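Local coordinates for fucolectin-related protein (Streptococcus pneumoniae, PDB 2WMF), which probably hydrolyses host blood-group antigen glycans, as a family 98 glycoside hydrolase linked to fucose utilization, at residues L448-N453 with V470-N475; N453-L458 with L533-H538; H465-V470 with H478-N483. All blocks are in the same frame, centred on the assembly; numbering follows the deposited sequence.

Interaction 1. Residues L448-N453 with V470-N475; sequences LPMYTN and VKENPN
Met450 bends over the side chain of Glu472. Turns at chi2 (-63°) and chi3 (-87°) fold its thioether back, and Met450 CE comes to 3.5 Å from Glu472 CD. Met450 CE is also 3.8 Å from Val470 CG1. The methyl thus packs on CG and CD of Glu472, while the carboxylate reaches on to the backbone beyond. At Tyr451 the main-chain N-H meets the syn lone pair of Glu472 OE2, 2.9 Å from N to OE2. A second, weak bond runs from Tyr451 N to OE1. The phenol ring turns away, its plane 73° from the carboxylate. This contact bridges the two antiparallel sheets of the C-terminal beta region: strand 444-449 belongs to one and strand 467-472 to the other. Glu472, at the end of strand 467-472, reaches to the backbone of Tyr451 and Thr452. A salt bridge from its OE2 to Arg426 probably stabilises the buried negative charge, and Arg426 also makes a cation-pi contact with Tyr451. At Thr452 the backbone N gives a weak bond to OE1. Thr452 OG1 lies 2.7 Å from Glu472 OE1, with Asn454 also nearby. The Thr452 methyl slides alongside the start of the glutamate chain, Thr452 CG2 4.1 Å from Glu472 CB.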
ATOM      1  N   LEU A 448     -19.151   4.429 -16.503  1.00  8.95           N
ATOM      2  CA  LEU A 448     -19.280   3.129 -15.883  1.00  8.95           C
ATOM      3  C   LEU A 448     -20.701   2.570 -16.030  1.00  8.12           C
ATOM      4  O   LEU A 448     -21.643   3.045 -15.391  1.00  9.10           O
ATOM      5  CB  LEU A 448     -18.956   3.278 -14.401  1.00  8.89           C
ATOM      6  CG  LEU A 448     -17.672   3.966 -13.961  1.00  7.67           C
ATOM      7  CD1 LEU A 448     -17.581   4.115 -12.430  1.00 10.99           C
ATOM      8  CD2 LEU A 448     -16.441   3.263 -14.537  1.00  9.50           C
ATOM      9  N   PRO A 449     -20.853   1.540 -16.872  1.00  9.55           N
ATOM     10  CA  PRO A 449     -22.117   0.787 -16.860  1.00  9.49           C
ATOM     11  C   PRO A 449     -22.360   0.285 -15.440  1.00  9.97           C
ATOM     12  O   PRO A 449     -21.408  -0.026 -14.704  1.00 10.23           O
ATOM     13  CB  PRO A 449     -21.834  -0.403 -17.784  1.00 10.97           C
ATOM     14  CG  PRO A 449     -20.675   0.020 -18.659  1.00 11.71           C
ATOM     15  CD  PRO A 449     -19.856   0.917 -17.754  1.00 10.49           C
ATOM     16  N   MET A 450     -23.626   0.200 -15.056  1.00  9.23           N
ATOM     17  CA  MET A 450     -23.967  -0.242 -13.713  1.00  9.31           C
ATOM     18  C   MET A 450     -24.703  -1.579 -13.791  1.00  8.91           C
ATOM     19  O   MET A 450     -25.231  -1.954 -14.831  1.00  9.73           O
ATOM     20  CB  MET A 450     -24.793   0.835 -12.996  1.00  9.37           C
ATOM     21  CG  MET A 450     -23.993   2.196 -12.799  1.00 12.07           C
ATOM     22  SD  MET A 450     -22.534   2.002 -11.732  1.00 11.17           S
ATOM     23  CE  MET A 450     -23.363   2.258 -10.154  1.00 13.30           C
ATOM     24  N   TYR A 451     -24.650  -2.321 -12.688  1.00  7.59           N
ATOM     25  CA  TYR A 451     -25.053  -3.746 -12.677  1.00  8.29           C
ATOM     26  C   TYR A 451     -26.378  -3.960 -11.946  1.00  8.85           C
ATOM     27  O   TYR A 451     -26.855  -5.088 -11.838  1.00  9.46           O
ATOM     28  CB  TYR A 451     -23.952  -4.609 -12.057  1.00  8.39           C
ATOM     29  CG  TYR A 451     -22.643  -4.693 -12.873  1.00  9.35           C
ATOM     30  CD1 TYR A 451     -22.169  -5.914 -13.347  1.00  9.78           C
ATOM     31  CD2 TYR A 451     -21.876  -3.534 -13.131  1.00  7.97           C
ATOM     32  CE1 TYR A 451     -20.961  -6.018 -14.060  1.00  8.37           C
ATOM     33  CE2 TYR A 451     -20.658  -3.628 -13.840  1.00  8.50           C
ATOM     34  CZ  TYR A 451     -20.222  -4.848 -14.324  1.00 10.81           C
ATOM     35  OH  TYR A 451     -19.027  -4.931 -15.031  1.00 10.45           O
ATOM     36  N   THR A 452     -26.970  -2.868 -11.496  1.00  8.41           N
ATOM     37  CA  THR A 452     -28.318  -2.838 -10.912  1.00  8.11           C
ATOM     38  C   THR A 452     -29.111  -1.733 -11.618  1.00  8.79           C
ATOM     39  O   THR A 452     -28.551  -0.867 -12.291  1.00 10.20           O
ATOM     40  CB  THR A 452     -28.296  -2.512  -9.415  1.00  7.88           C
ATOM     41  OG1 THR A 452     -27.776  -1.179  -9.200  1.00  9.21           O
ATOM     42  CG2 THR A 452     -27.455  -3.540  -8.631  1.00  9.73           C
ATOM     43  N   ASN A 453     -30.417  -1.725 -11.439  1.00  9.65           N
ATOM     44  CA  ASN A 453     -31.249  -0.663 -12.018  1.00  9.95           C
ATOM     45  C   ASN A 453     -31.418   0.576 -11.101  1.00 10.90           C
ATOM     46  O   ASN A 453     -32.318   1.419 -11.372  1.00 11.53           O
ATOM     47  CB  ASN A 453     -32.575  -1.229 -12.508  1.00 10.95           C
ATOM     48  CG  ASN A 453     -33.539  -1.519 -11.385  1.00 10.72           C
ATOM     49  OD1 ASN A 453     -33.146  -1.518 -10.208  1.00 12.83           O
ATOM     50  ND2 ASN A 453     -34.832  -1.785 -11.724  1.00 11.58           N
ATOM     51  N   VAL A 470     -17.565   3.169  -5.650  1.00  8.07           N
ATOM     52  CA  VAL A 470     -19.026   3.157  -5.804  1.00  8.29           C
ATOM     53  C   VAL A 470     -19.529   1.737  -5.539  1.00  8.59           C
ATOM     54  O   VAL A 470     -19.182   0.797  -6.276  1.00  8.36           O
ATOM     55  CB  VAL A 470     -19.478   3.617  -7.244  1.00  8.66           C
ATOM     56  CG1 VAL A 470     -21.025   3.502  -7.413  1.00  9.33           C
ATOM     57  CG2 VAL A 470     -18.945   5.021  -7.604  1.00  9.34           C
ATOM     58  N   LYS A 471     -20.317   1.583  -4.481  1.00  9.34           N
ATOM     59  CA  LYS A 471     -20.912   0.293  -4.146  1.00  9.48           C
ATOM     60  C   LYS A 471     -22.397   0.258  -4.529  1.00  7.60           C
ATOM     61  O   LYS A 471     -23.173   1.162  -4.157  1.00  9.74           O
ATOM     62  CB  LYS A 471     -20.772   0.019  -2.645  1.00 10.90           C
ATOM     63  CG  LYS A 471     -21.326  -1.344  -2.232  1.00 12.59           C
ATOM     64  CD  LYS A 471     -21.101  -1.687  -0.747  1.00 16.28           C
ATOM     65  CE  LYS A 471     -19.992  -2.705  -0.602  1.00 21.20           C
ATOM     66  NZ  LYS A 471     -19.735  -3.056   0.877  1.00 23.48           N
ATOM     67  N   GLU A 472     -22.780  -0.793  -5.254  1.00  7.09           N
ATOM     68  CA  GLU A 472     -24.180  -1.006  -5.618  1.00  8.35           C
ATOM     69  C   GLU A 472     -24.827  -1.951  -4.619  1.00  8.23           C
ATOM     70  O   GLU A 472     -24.561  -3.154  -4.621  1.00  8.41           O
ATOM     71  CB  GLU A 472     -24.283  -1.573  -7.024  1.00  9.58           C
ATOM     72  CG  GLU A 472     -23.611  -0.695  -8.089  1.00  9.07           C
ATOM     73  CD  GLU A 472     -23.994  -1.139  -9.509  1.00  9.85           C
ATOM     74  OE1 GLU A 472     -25.167  -0.916  -9.868  1.00 10.79           O
ATOM     75  OE2 GLU A 472     -23.154  -1.698 -10.262  1.00  9.01           O
ATOM     76  N   ASN A 473     -25.669  -1.392  -3.747  1.00  8.92           N
ATOM     77  CA  ASN A 473     -26.546  -2.191  -2.903  1.00  8.66           C
ATOM     78  C   ASN A 473     -27.796  -2.463  -3.713  1.00  8.98           C
ATOM     79  O   ASN A 473     -27.956  -1.921  -4.811  1.00  9.35           O
ATOM     80  CB  ASN A 473     -26.846  -1.472  -1.600  1.00 10.13           C
ATOM     81  CG  ASN A 473     -25.596  -1.310  -0.738  1.00 11.15           C
ATOM     82  OD1 ASN A 473     -25.243  -0.176  -0.312  1.00 15.78           O
ATOM     83  ND2 ASN A 473     -24.941  -2.430  -0.443  1.00  9.48           N
ATOM     84  N   PRO A 474     -28.666  -3.349  -3.210  1.00  9.09           N
ATOM     85  CA  PRO A 474     -29.877  -3.594  -3.975  1.00  8.79           C
ATOM     86  C   PRO A 474     -30.692  -2.362  -4.376  1.00  8.42           C
ATOM     87  O   PRO A 474     -31.115  -2.252  -5.520  1.00  8.80           O
ATOM     88  CB  PRO A 474     -30.678  -4.550  -3.064  1.00  8.46           C
ATOM     89  CG  PRO A 474     -29.606  -5.371  -2.385  1.00  8.47           C
ATOM     90  CD  PRO A 474     -28.547  -4.283  -2.055  1.00  8.89           C
ATOM     91  N   ASN A 475     -30.854  -1.429  -3.446  1.00  8.46           N
ATOM     92  CA  ASN A 475     -31.738  -0.288  -3.668  1.00  8.91           C
ATOM     93  C   ASN A 475     -31.147   1.071  -3.342  1.00  9.23           C
ATOM     94  O   ASN A 475     -31.877   2.045  -3.260  1.00  9.93           O
ATOM     95  CB  ASN A 475     -33.075  -0.514  -2.968  1.00  9.66           C
ATOM     96  CG  ASN A 475     -33.888  -1.577  -3.653  1.00  9.54           C
ATOM     97  OD1 ASN A 475     -34.701  -1.300  -4.603  1.00 14.33           O
ATOM     98  ND2 ASN A 475     -33.674  -2.782  -3.239  1.00  7.41           N
TER

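Interaction 2. Residues N453-L458 with L533-H538; sequences NNTKSL and LTLSGH. Unlike the reference sequence in segment 533-538: Ser536 (reference Lys).
Ser457 and Ser536 pair through two backbone hydrogen bonds. Ser536 N donates to Ser457 O at 2.9 Å, nearly straight at 165°. In return Ser457 N donates to Ser536 O at 3.2 Å. The same carbonyl takes a second donor, Lys456 N, 2.9 Å from Ser536 O. Both N-H groups approach in the carbonyl plane. Thr455 OG1 adds a weak bond to Ser536 O; its chi1 of -160° swings the hydroxyl away from its own N and across to the other strand. Lys456 N also has a weak bond to Gly537 O.

Two residues, Lys456 and Ser457, therefore face one, Ser536. This is a classic beta bulge at the end of strand 529-536, where it pairs with its antiparallel neighbour 457-462. Ser536 differs from the reference sequence, which has lysine here. Gly537 follows with a positive phi of 84°, which favours glycine.

Beyond the bulge, Asn454 O sits over one face of the His538 imidazole, offset toward the rim. The closest ring atom is His538 CD2, 3.0 Å from Asn454 O. On the face opposite the serines, Leu458 and Leu535 lie side by side and point the same way, with Leu458 CD1 packed tightly on Leu535 CD2. Leu533 also lies against Leu458, but the detail of that contact is doubtful. Thr455 CG2 meets the tip of Leu535, 4.1 Å from Leu535 CD2. Leu477 of the other sheet packs on Thr455 and Leu535, and Ile479 of the same strand packs on Leu533.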
ATOM      1  N   ASN A 453     -30.417  -1.725 -11.439  1.00  9.65           N
ATOM      2  CA  ASN A 453     -31.249  -0.663 -12.018  1.00  9.95           C
ATOM      3  C   ASN A 453     -31.418   0.576 -11.101  1.00 10.90           C
ATOM      4  O   ASN A 453     -32.318   1.419 -11.372  1.00 11.53           O
ATOM      5  CB  ASN A 453     -32.575  -1.229 -12.508  1.00 10.95           C
ATOM      6  CG  ASN A 453     -33.539  -1.519 -11.385  1.00 10.72           C
ATOM      7  OD1 ASN A 453     -33.146  -1.518 -10.208  1.00 12.83           O
ATOM      8  ND2 ASN A 453     -34.832  -1.785 -11.724  1.00 11.58           N
ATOM      9  N   ASN A 454     -30.537   0.749 -10.093  1.00 10.98           N
ATOM     10  CA  ASN A 454     -30.457   2.033  -9.340  1.00 11.66           C
ATOM     11  C   ASN A 454     -30.233   3.196 -10.343  1.00 11.50           C
ATOM     12  O   ASN A 454     -30.842   4.272 -10.221  1.00 14.13           O
ATOM     13  CB  ASN A 454     -29.372   1.984  -8.267  1.00 11.27           C
ATOM     14  CG  ASN A 454     -29.716   1.033  -7.131  1.00 11.25           C
ATOM     15  OD1 ASN A 454     -29.035   0.003  -6.913  1.00 15.14           O
ATOM     16  ND2 ASN A 454     -30.782   1.349  -6.403  1.00  9.69           N
ATOM     17  N   THR A 455     -29.360   2.937 -11.318  1.00 11.81           N
ATOM     18  CA  THR A 455     -29.084   3.829 -12.449  1.00 12.17           C
ATOM     19  C   THR A 455     -28.531   3.020 -13.601  1.00 12.43           C
ATOM     20  O   THR A 455     -27.991   1.955 -13.413  1.00 13.81           O
ATOM     21  CB  THR A 455     -28.145   4.995 -12.016  1.00 12.20           C
ATOM     22  OG1 THR A 455     -28.253   6.086 -12.953  1.00 14.90           O
ATOM     23  CG2 THR A 455     -26.736   4.545 -11.878  1.00 13.26           C
ATOM     24  N   LYS A 456     -28.627   3.527 -14.833  1.00 11.80           N
ATOM     25  CA  LYS A 456     -28.099   2.790 -15.974  1.00 12.01           C
ATOM     26  C   LYS A 456     -26.583   2.910 -16.070  1.00 10.85           C
ATOM     27  O   LYS A 456     -25.876   1.897 -16.292  1.00 11.28           O
ATOM     28  CB  LYS A 456     -28.710   3.289 -17.276  1.00 13.69           C
ATOM     29  CG  LYS A 456     -28.394   2.394 -18.421  1.00 14.48           C
ATOM     30  CD  LYS A 456     -29.144   2.850 -19.634  1.00 18.04           C
ATOM     31  CE  LYS A 456     -29.110   1.796 -20.731  1.00 23.67           C
ATOM     32  NZ  LYS A 456     -27.829   1.023 -20.774  1.00 28.92           N
ATOM     33  N   SER A 457     -26.072   4.136 -15.952  1.00 10.64           N
ATOM     34  CA  SER A 457     -24.645   4.334 -15.958  1.00 10.71           C
ATOM     35  C   SER A 457     -24.283   5.486 -15.052  1.00  9.95           C
ATOM     36  O   SER A 457     -25.121   6.284 -14.660  1.00 10.03           O
ATOM     37  CB  SER A 457     -24.107   4.540 -17.368  1.00 12.37           C
ATOM     38  OG  SER A 457     -24.544   5.778 -17.870  1.00 14.67           O
ATOM     39  N   LEU A 458     -23.016   5.510 -14.652  1.00 10.27           N
ATOM     40  CA  LEU A 458     -22.501   6.537 -13.748  1.00 10.38           C
ATOM     41  C   LEU A 458     -21.202   7.028 -14.360  1.00 10.32           C
ATOM     42  O   LEU A 458     -20.310   6.246 -14.674  1.00 10.95           O
ATOM     43  CB  LEU A 458     -22.305   5.942 -12.349  1.00 11.36           C
ATOM     44  CG  LEU A 458     -21.831   6.842 -11.224  1.00 12.57           C
ATOM     45  CD1 LEU A 458     -22.229   6.248  -9.875  1.00 16.80           C
ATOM     46  CD2 LEU A 458     -20.312   7.025 -11.247  1.00 16.38           C
ATOM     47  N   LEU A 533     -20.120  14.034 -10.797  1.00 11.05           N
ATOM     48  CA  LEU A 533     -20.723  12.697 -10.801  1.00 12.00           C
ATOM     49  C   LEU A 533     -22.084  12.780 -11.512  1.00 11.15           C
ATOM     50  O   LEU A 533     -22.921  13.607 -11.143  1.00 10.27           O
ATOM     51  CB  LEU A 533     -20.914  12.244  -9.357  1.00 12.82           C
ATOM     52  CG  LEU A 533     -21.635  10.920  -9.168  1.00 14.53           C
ATOM     53  CD1 LEU A 533     -20.870   9.835  -9.854  1.00 19.18           C
ATOM     54  CD2 LEU A 533     -21.860  10.662  -7.627  1.00 17.02           C
ATOM     55  N   THR A 534     -22.284  11.962 -12.546  1.00 10.85           N
ATOM     56  CA  THR A 534     -23.503  11.993 -13.335  1.00 12.05           C
ATOM     57  C   THR A 534     -24.137  10.599 -13.361  1.00 12.21           C
ATOM     58  O   THR A 534     -23.500   9.614 -13.736  1.00 13.51           O
ATOM     59  CB  THR A 534     -23.230  12.446 -14.776  1.00 11.23           C
ATOM     60  OG1 THR A 534     -22.469  13.658 -14.768  1.00 11.83           O
ATOM     61  CG2 THR A 534     -24.523  12.723 -15.513  1.00 13.89           C
ATOM     62  N   LEU A 535     -25.383  10.518 -12.896  1.00 12.87           N
ATOM     63  CA  LEU A 535     -26.141   9.268 -12.898  1.00 14.41           C
ATOM     64  C   LEU A 535     -27.159   9.354 -14.023  1.00 14.34           C
ATOM     65  O   LEU A 535     -28.056  10.209 -13.983  1.00 13.74           O
ATOM     66  CB  LEU A 535     -26.873   9.067 -11.579  1.00 14.89           C
ATOM     67  CG  LEU A 535     -26.057   9.042 -10.301  1.00 16.87           C
ATOM     68  CD1 LEU A 535     -26.990   8.897  -9.063  1.00 20.11           C
ATOM     69  CD2 LEU A 535     -25.064   7.931 -10.347  1.00 19.51           C
ATOM     70  N   SER A 536     -26.986   8.505 -15.020  1.00 15.67           N
ATOM     71  CA  SER A 536     -27.843   8.482 -16.185  1.00 17.33           C
ATOM     72  C   SER A 536     -28.836   7.382 -16.005  1.00 18.80           C
ATOM     73  O   SER A 536     -28.469   6.234 -15.801  1.00 15.32           O
ATOM     74  CB  SER A 536     -27.033   8.214 -17.439  1.00 18.22           C
ATOM     75  OG  SER A 536     -27.824   8.282 -18.612  1.00 24.31           O
ATOM     76  N   GLY A 537     -30.100   7.749 -16.044  1.00 22.11           N
ATOM     77  CA  GLY A 537     -31.170   6.785 -16.085  1.00 25.41           C
ATOM     78  C   GLY A 537     -31.424   6.380 -14.683  1.00 27.85           C
ATOM     79  O   GLY A 537     -31.549   5.178 -14.408  1.00 29.04           O
ATOM     80  N   HIS A 538     -31.431   7.351 -13.776  1.00 31.63           N
ATOM     81  CA  HIS A 538     -31.702   7.065 -12.381  1.00 34.74           C
ATOM     82  C   HIS A 538     -33.225   6.889 -12.222  1.00 36.08           C
ATOM     83  O   HIS A 538     -34.012   7.846 -12.370  1.00 35.96           O
ATOM     84  CB  HIS A 538     -31.138   8.136 -11.447  1.00 34.93           C
ATOM     85  CG  HIS A 538     -31.106   7.699 -10.012  1.00 35.13           C
ATOM     86  ND1 HIS A 538     -32.179   7.866  -9.157  1.00 38.65           N
ATOM     87  CD2 HIS A 538     -30.156   7.035  -9.302  1.00 37.29           C
ATOM     88  CE1 HIS A 538     -31.875   7.354  -7.973  1.00 38.95           C
ATOM     89  NE2 HIS A 538     -30.657   6.837  -8.039  1.00 38.73           N
TER

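Interaction 3. Residues H465-V470 with H478-N483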
ATOM      1  N   HIS A 465      -5.147  12.935  -8.448  1.00  7.72           N
ATOM      2  CA  HIS A 465      -5.095  12.619  -7.008  1.00  8.18           C
ATOM      3  C   HIS A 465      -6.524  12.619  -6.421  1.00  8.04           C
ATOM      4  O   HIS A 465      -6.795  13.142  -5.322  1.00  8.72           O
ATOM      5  CB  HIS A 465      -4.127  13.538  -6.267  1.00  8.25           C
ATOM      6  CG  HIS A 465      -2.858  13.722  -7.027  1.00  8.97           C
ATOM      7  ND1 HIS A 465      -2.369  14.965  -7.376  1.00  9.82           N
ATOM      8  CD2 HIS A 465      -2.018  12.810  -7.565  1.00  8.85           C
ATOM      9  CE1 HIS A 465      -1.258  14.799  -8.076  1.00  9.99           C
ATOM     10  NE2 HIS A 465      -1.032  13.503  -8.226  1.00  8.35           N
ATOM     11  N   THR A 466      -7.419  12.019  -7.207  1.00  8.32           N
ATOM     12  CA  THR A 466      -8.803  11.754  -6.801  1.00  7.65           C
ATOM     13  C   THR A 466      -9.077  10.266  -6.974  1.00  7.27           C
ATOM     14  O   THR A 466      -8.814   9.718  -8.043  1.00  8.09           O
ATOM     15  CB  THR A 466      -9.855  12.557  -7.649  1.00  7.53           C
ATOM     16  OG1 THR A 466      -9.520  13.940  -7.599  1.00  8.43           O
ATOM     17  CG2 THR A 466     -11.270  12.381  -7.061  1.00  7.61           C
ATOM     18  N   TYR A 467      -9.627   9.641  -5.923  1.00  7.24           N
ATOM     19  CA  TYR A 467     -10.143   8.298  -6.015  1.00  6.81           C
ATOM     20  C   TYR A 467     -11.631   8.282  -5.610  1.00  6.57           C
ATOM     21  O   TYR A 467     -12.151   9.207  -4.947  1.00  8.38           O
ATOM     22  CB  TYR A 467      -9.300   7.277  -5.267  1.00  6.82           C
ATOM     23  CG  TYR A 467      -9.418   7.269  -3.736  1.00  7.18           C
ATOM     24  CD1 TYR A 467     -10.487   6.639  -3.096  1.00  7.92           C
ATOM     25  CD2 TYR A 467      -8.487   7.913  -2.926  1.00  7.69           C
ATOM     26  CE1 TYR A 467     -10.585   6.602  -1.689  1.00  8.45           C
ATOM     27  CE2 TYR A 467      -8.568   7.871  -1.522  1.00  6.82           C
ATOM     28  CZ  TYR A 467      -9.625   7.218  -0.896  1.00  7.90           C
ATOM     29  OH  TYR A 467      -9.695   7.162   0.500  1.00  8.46           O
ATOM     30  N   ALA A 468     -12.290   7.207  -6.060  1.00  6.82           N
ATOM     31  CA  ALA A 468     -13.710   6.990  -5.773  1.00  7.29           C
ATOM     32  C   ALA A 468     -13.976   5.516  -5.616  1.00  7.61           C
ATOM     33  O   ALA A 468     -13.301   4.669  -6.255  1.00  8.69           O
ATOM     34  CB  ALA A 468     -14.598   7.596  -6.884  1.00  7.94           C
ATOM     35  N   VAL A 469     -14.978   5.206  -4.775  1.00  7.56           N
ATOM     36  CA  VAL A 469     -15.491   3.859  -4.664  1.00  7.63           C
ATOM     37  C   VAL A 469     -16.996   3.961  -4.763  1.00  7.94           C
ATOM     38  O   VAL A 469     -17.625   4.739  -4.026  1.00  9.51           O
ATOM     39  CB  VAL A 469     -15.108   3.152  -3.338  1.00  7.57           C
ATOM     40  CG1 VAL A 469     -15.549   1.645  -3.378  1.00  9.21           C
ATOM     41  CG2 VAL A 469     -13.607   3.258  -3.042  1.00  8.25           C
ATOM     42  N   VAL A 470     -17.565   3.169  -5.650  1.00  8.07           N
ATOM     43  CA  VAL A 470     -19.026   3.157  -5.804  1.00  8.29           C
ATOM     44  C   VAL A 470     -19.529   1.737  -5.539  1.00  8.59           C
ATOM     45  O   VAL A 470     -19.182   0.797  -6.276  1.00  8.36           O
ATOM     46  CB  VAL A 470     -19.478   3.617  -7.244  1.00  8.66           C
ATOM     47  CG1 VAL A 470     -21.025   3.502  -7.413  1.00  9.33           C
ATOM     48  CG2 VAL A 470     -18.945   5.021  -7.604  1.00  9.34           C
ATOM     49  N   HIS A 478     -23.790   3.603  -2.686  1.00 11.80           N
ATOM     50  CA  HIS A 478     -22.961   4.340  -1.748  1.00 12.32           C
ATOM     51  C   HIS A 478     -21.733   4.788  -2.459  1.00 12.52           C
ATOM     52  O   HIS A 478     -21.072   3.968  -3.096  1.00 13.21           O
ATOM     53  CB  HIS A 478     -22.571   3.569  -0.496  1.00 14.44           C
ATOM     54  CG  HIS A 478     -21.741   4.408   0.423  1.00 17.39           C
ATOM     55  ND1 HIS A 478     -22.282   5.249   1.375  1.00 24.12           N
ATOM     56  CD2 HIS A 478     -20.414   4.691   0.389  1.00 19.72           C
ATOM     57  CE1 HIS A 478     -21.308   5.940   1.957  1.00 24.89           C
ATOM     58  NE2 HIS A 478     -20.159   5.609   1.388  1.00 25.72           N
ATOM     59  N   ILE A 479     -21.430   6.085  -2.365  1.00 12.43           N
ATOM     60  CA  ILE A 479     -20.322   6.657  -3.130  1.00 12.36           C
ATOM     61  C   ILE A 479     -19.345   7.325  -2.155  1.00 11.16           C
ATOM     62  O   ILE A 479     -19.752   8.146  -1.315  1.00 12.55           O
ATOM     63  CB  ILE A 479     -20.834   7.676  -4.202  1.00 13.31           C
ATOM     64  CG1 ILE A 479     -21.736   6.934  -5.256  1.00 13.63           C
ATOM     65  CG2 ILE A 479     -19.656   8.363  -4.911  1.00 13.85           C
ATOM     66  CD1 ILE A 479     -22.920   7.655  -5.668  1.00 16.60           C
ATOM     67  N   LEU A 480     -18.079   6.957  -2.276  1.00  9.48           N
ATOM     68  CA  LEU A 480     -16.978   7.567  -1.554  1.00  9.39           C
ATOM     69  C   LEU A 480     -16.065   8.296  -2.571  1.00  9.10           C
ATOM     70  O   LEU A 480     -15.685   7.715  -3.598  1.00  8.41           O
ATOM     71  CB  LEU A 480     -16.157   6.486  -0.806  1.00  9.40           C
ATOM     72  CG  LEU A 480     -14.859   6.883  -0.129  1.00  9.36           C
ATOM     73  CD1 LEU A 480     -15.165   7.894   0.989  1.00 12.24           C
ATOM     74  CD2 LEU A 480     -14.138   5.675   0.436  1.00 10.79           C
ATOM     75  N   LEU A 481     -15.813   9.586  -2.300  1.00  8.28           N
ATOM     76  CA  LEU A 481     -14.856  10.401  -3.063  1.00  9.46           C
ATOM     77  C   LEU A 481     -13.777  10.857  -2.112  1.00  9.34           C
ATOM     78  O   LEU A 481     -14.056  11.270  -0.958  1.00  9.33           O
ATOM     79  CB  LEU A 481     -15.533  11.632  -3.676  1.00  9.70           C
ATOM     80  CG  LEU A 481     -16.808  11.477  -4.512  1.00 10.71           C
ATOM     81  CD1 LEU A 481     -17.390  12.898  -4.934  1.00  9.62           C
ATOM     82  CD2 LEU A 481     -16.595  10.508  -5.695  1.00 11.02           C
ATOM     83  N   ASN A 482     -12.527  10.834  -2.575  1.00  8.69           N
ATOM     84  CA  ASN A 482     -11.524  11.504  -1.770  1.00  8.32           C
ATOM     85  C   ASN A 482     -10.428  12.048  -2.680  1.00  8.56           C
ATOM     86  O   ASN A 482      -9.851  11.301  -3.492  1.00  8.44           O
ATOM     87  CB  ASN A 482     -10.954  10.555  -0.692  1.00  8.96           C
ATOM     88  CG  ASN A 482     -10.250  11.295   0.442  1.00  8.64           C
ATOM     89  OD1 ASN A 482      -9.484  12.235   0.180  1.00 10.23           O
ATOM     90  ND2 ASN A 482     -10.434  10.846   1.708  1.00  8.85           N
ATOM     91  N   ASN A 483     -10.166  13.352  -2.570  1.00  8.19           N
ATOM     92  CA  ASN A 483      -9.106  13.961  -3.343  1.00  7.99           C
ATOM     93  C   ASN A 483      -8.090  14.731  -2.496  1.00  7.68           C
ATOM     94  O   ASN A 483      -7.414  15.635  -2.999  1.00  7.34           O
ATOM     95  CB  ASN A 483      -9.727  14.868  -4.434  1.00  8.25           C
ATOM     96  CG  ASN A 483     -10.363  16.123  -3.857  1.00  8.93           C
ATOM     97  OD1 ASN A 483     -10.434  16.308  -2.629  1.00  9.24           O
ATOM     98  ND2 ASN A 483     -10.823  16.987  -4.736  1.00  9.60           N
TER
HETATM   99  O   HOH W   1     -10.801  16.132  -7.545  1.00 24.86           O
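The Tyr467 ring carries the CB of Asn482 over one face, displaced toward the rim. Asn482 CB stands 3.9 Å from the centroid of the Tyr467 ring, 27° off the normal, a CH-pi contact. The two side chains run side by side in the same direction. The Asn482 amide is only 20° from parallel with the ring, and its OD1 accepts a hydrogen bond from Tyr484 N. Tyr467 CG lies between the backbone N and carbonyl carbon (chi1 75°), which lays the ring beside its cross-strand partner. Leu480 CD2 comes at the ring edge, 4.2 Å from Tyr467 CE1.

Tyr467 and Asn482 also form a hydrogen-bonded pair, with Tyr467 N 3.0 Å from Asn482 O and Asn482 N 2.9 Å from Tyr467 O. Val469 and Leu480 make the next such pair, and their two backbone bonds are equally short. On the other face Ala468 CB touches Leu481 CD2 at 3.7 Å. CG1 and CG2 of Val470 both touch Ile479 CG1, at 4.1 Å. At the far end a water links Thr466 OG1 to Asn483 ND2 and accepts from the amide. Asn483 is also tied to His573 and Gly575, and Thr466 OG1 to Thr463 O.

The two strands form an antiparallel beta hairpin in the middle of its sheet. Strand 430-434 pairs with strand 467-472 on the outside of the hairpin, and strand 576-580 pairs with strand 477-482 on its other side.

Interactions 1 and 2 lie close together, with centres about 8 Å apart, and share Asn453. They are joined by the pairing of strands 444-449 and 457-462, where Leu448 N is 2.8 Å from Leu458 O. Interaction 3 lies about 15 Å from interaction 1 and 16 Å from interaction 2, centre to centre. It shares Val470 with interaction 1, and the hairpin continues through Lys471 N, 2.9 Å from His478 O. Between the sheets, Leu458 CD1 is 3.9 Å from Val470 CG1, and Leu533 CD2 is 3.7 Å from Ile479 CD1. All three belong to the C-terminal beta region, a different part of the chain from the eight-stranded parallel barrel; His465 of interaction 3 also touches Thr255 and Pro271.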